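Side-chain contact in cytochrome P450 RhF (Acinetobacter radioresistens, PDB 6RO8), which is the heme domain of a larger cytochrome P450 protein that binds heme b and probably acts as a monooxygenase: residues A[186-189]-A[190-193]. Numbering follows the deposited sequence.
Sequences DMQE and LRKF
In the first turns of helix 187-202, where Asp-186 stands at the N-cap, Glu-189 and Lys-192, nearly one turn apart, meet on the more exposed side. Their side chains cross at a slant, and OE1 of Glu-189 lies 3.9 Å from NZ of Lys-192, a long salt bridge. Glu-189 starts with CG opposite the backbone N (chi1 -152°) and then bends at chi2, which brings the carboxylate beside the lysine chain. The lysine in turn lies over the backbone, with CG 3.4 Å from O of Glu-189.

Gln-188 and Arg-191 run side by side in the same direction. NE2 of Gln-188 sits at the guanidinium edge, 3.7 Å from NH1 of Arg-191, the planes turned 46° apart; both are donors, so no hydrogen bond joins them. OE1 of Gln-188 is 3.7 Å from CD of Arg-191. The guanidinium also makes a cation-pi contact with Trp-169.

CB, CG and CD1 of Leu-190 all lie 3.5 Å from O of Asp-186, which also accepts the Leu-190 N-H. Four successive i to i+4 backbone bonds define these turns. Buried Leu-190 and Phe-193, the latter stacked on Phe-220, against exposed Gln-188 and Lys-192 make the helix amphipathic; Met-187 packs on helix 170-179. Preceding helix 207-233, it is probably the P450 F helix.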
ATOM      1  N   ASP A 186      17.885 -13.660   2.917  1.00120.01           N
ATOM      2  CA  ASP A 186      17.790 -12.907   4.164  1.00119.65           C
ATOM      3  C   ASP A 186      16.522 -12.062   4.178  1.00108.61           C
ATOM      4  O   ASP A 186      16.377 -11.122   3.393  1.00100.00           O
ATOM      5  CB  ASP A 186      19.031 -12.045   4.378  1.00126.86           C
ATOM      6  CG  ASP A 186      19.246 -11.690   5.845  1.00137.55           C
ATOM      7  OD1 ASP A 186      18.305 -11.872   6.651  1.00138.15           O
ATOM      8  OD2 ASP A 186      20.355 -11.216   6.190  1.00146.20           O
ATOM      9  N   MET A 187      15.583 -12.421   5.049  1.00103.94           N
ATOM     10  CA  MET A 187      14.299 -11.747   5.067  1.00 99.49           C
ATOM     11  C   MET A 187      14.334 -10.491   5.912  1.00101.44           C
ATOM     12  O   MET A 187      13.600  -9.538   5.625  1.00 98.97           O
ATOM     13  CB  MET A 187      13.229 -12.695   5.582  1.00103.06           C
ATOM     14  CG  MET A 187      13.217 -13.978   4.814  1.00112.61           C
ATOM     15  SD  MET A 187      11.819 -14.047   3.703  1.00117.23           S
ATOM     16  CE  MET A 187      10.510 -14.180   4.920  1.00118.84           C
ATOM     17  N   GLN A 188      15.161 -10.471   6.957  1.00100.31           N
ATOM     18  CA  GLN A 188      15.371  -9.215   7.657  1.00104.97           C
ATOM     19  C   GLN A 188      16.074  -8.211   6.750  1.00110.26           C
ATOM     20  O   GLN A 188      15.806  -7.005   6.832  1.00110.49           O
ATOM     21  CB  GLN A 188      16.151  -9.448   8.953  1.00110.58           C
ATOM     22  CG  GLN A 188      15.282  -9.930  10.134  1.00119.17           C
ATOM     23  CD  GLN A 188      14.165  -8.946  10.527  1.00128.49           C
ATOM     24  OE1 GLN A 188      14.236  -7.745  10.233  1.00130.29           O
ATOM     25  NE2 GLN A 188      13.130  -9.457  11.201  1.00126.44           N
ATOM     26  N   GLU A 189      16.939  -8.692   5.853  1.00108.60           N
ATOM     27  CA  GLU A 189      17.574  -7.802   4.886  1.00106.23           C
ATOM     28  C   GLU A 189      16.574  -7.328   3.840  1.00103.03           C
ATOM     29  O   GLU A 189      16.540  -6.143   3.485  1.00 99.19           O
ATOM     30  CB  GLU A 189      18.752  -8.507   4.224  1.00112.15           C
ATOM     31  CG  GLU A 189      19.847  -7.570   3.745  1.00126.70           C
ATOM     32  CD  GLU A 189      20.568  -6.850   4.882  1.00135.55           C
ATOM     33  OE1 GLU A 189      20.418  -7.262   6.059  1.00135.24           O
ATOM     34  OE2 GLU A 189      21.289  -5.868   4.594  1.00139.17           O
ATOM     35  N   LEU A 190      15.757  -8.247   3.323  1.00102.14           N
ATOM     36  CA  LEU A 190      14.678  -7.844   2.432  1.00 91.23           C
ATOM     37  C   LEU A 190      13.768  -6.844   3.114  1.00 93.28           C
ATOM     38  O   LEU A 190      13.290  -5.891   2.484  1.00 85.59           O
ATOM     39  CB  LEU A 190      13.874  -9.060   1.993  1.00 89.59           C
ATOM     40  CG  LEU A 190      14.468  -9.739   0.770  1.00100.66           C
ATOM     41  CD1 LEU A 190      14.058 -11.195   0.732  1.00105.12           C
ATOM     42  CD2 LEU A 190      13.997  -9.010  -0.452  1.00 98.31           C
ATOM     43  N   ARG A 191      13.532  -7.042   4.412  1.00 92.59           N
ATOM     44  CA  ARG A 191      12.657  -6.140   5.138  1.00 88.24           C
ATOM     45  C   ARG A 191      13.231  -4.727   5.182  1.00 92.21           C
ATOM     46  O   ARG A 191      12.529  -3.757   4.868  1.00 97.85           O
ATOM     47  CB  ARG A 191      12.407  -6.672   6.539  1.00 88.30           C
ATOM     48  CG  ARG A 191      11.184  -6.062   7.166  1.00 92.89           C
ATOM     49  CD  ARG A 191      11.271  -6.154   8.663  1.00112.04           C
ATOM     50  NE  ARG A 191      10.024  -5.748   9.302  1.00125.49           N
ATOM     51  CZ  ARG A 191       9.658  -6.125  10.524  1.00128.96           C
ATOM     52  NH1 ARG A 191      10.443  -6.930  11.234  1.00132.73           N
ATOM     53  NH2 ARG A 191       8.508  -5.699  11.032  1.00123.69           N
ATOM     54  N   LYS A 192      14.504  -4.575   5.551  1.00 83.50           N
ATOM     55  CA  LYS A 192      14.984  -3.205   5.668  1.00 90.07           C
ATOM     56  C   LYS A 192      15.132  -2.554   4.298  1.00 94.79           C
ATOM     57  O   LYS A 192      14.963  -1.334   4.176  1.00 90.74           O
ATOM     58  CB  LYS A 192      16.276  -3.138   6.494  1.00 89.34           C
ATOM     59  CG  LYS A 192      17.395  -4.013   6.059  1.00106.70           C
ATOM     60  CD  LYS A 192      18.574  -3.889   7.032  1.00118.21           C
ATOM     61  CE  LYS A 192      18.184  -4.318   8.449  1.00119.53           C
ATOM     62  NZ  LYS A 192      19.299  -5.068   9.118  1.00126.58           N
ATOM     63  N   PHE A 193      15.392  -3.346   3.257  1.00 94.88           N
ATOM     64  CA  PHE A 193      15.261  -2.851   1.889  1.00 86.74           C
ATOM     65  C   PHE A 193      13.911  -2.167   1.673  1.00 86.34           C
ATOM     66  O   PHE A 193      13.842  -1.080   1.080  1.00 92.09           O
ATOM     67  CB  PHE A 193      15.422  -4.003   0.897  1.00 82.83           C
ATOM     68  CG  PHE A 193      16.838  -4.238   0.455  1.00 94.15           C
ATOM     69  CD1 PHE A 193      17.839  -3.339   0.771  1.00 94.38           C
ATOM     70  CD2 PHE A 193      17.169  -5.367  -0.280  1.00101.35           C
ATOM     71  CE1 PHE A 193      19.144  -3.557   0.357  1.00 98.21           C
ATOM     72  CE2 PHE A 193      18.474  -5.586  -0.696  1.00103.85           C
ATOM     73  CZ  PHE A 193      19.460  -4.680  -0.375  1.00100.60           C
TER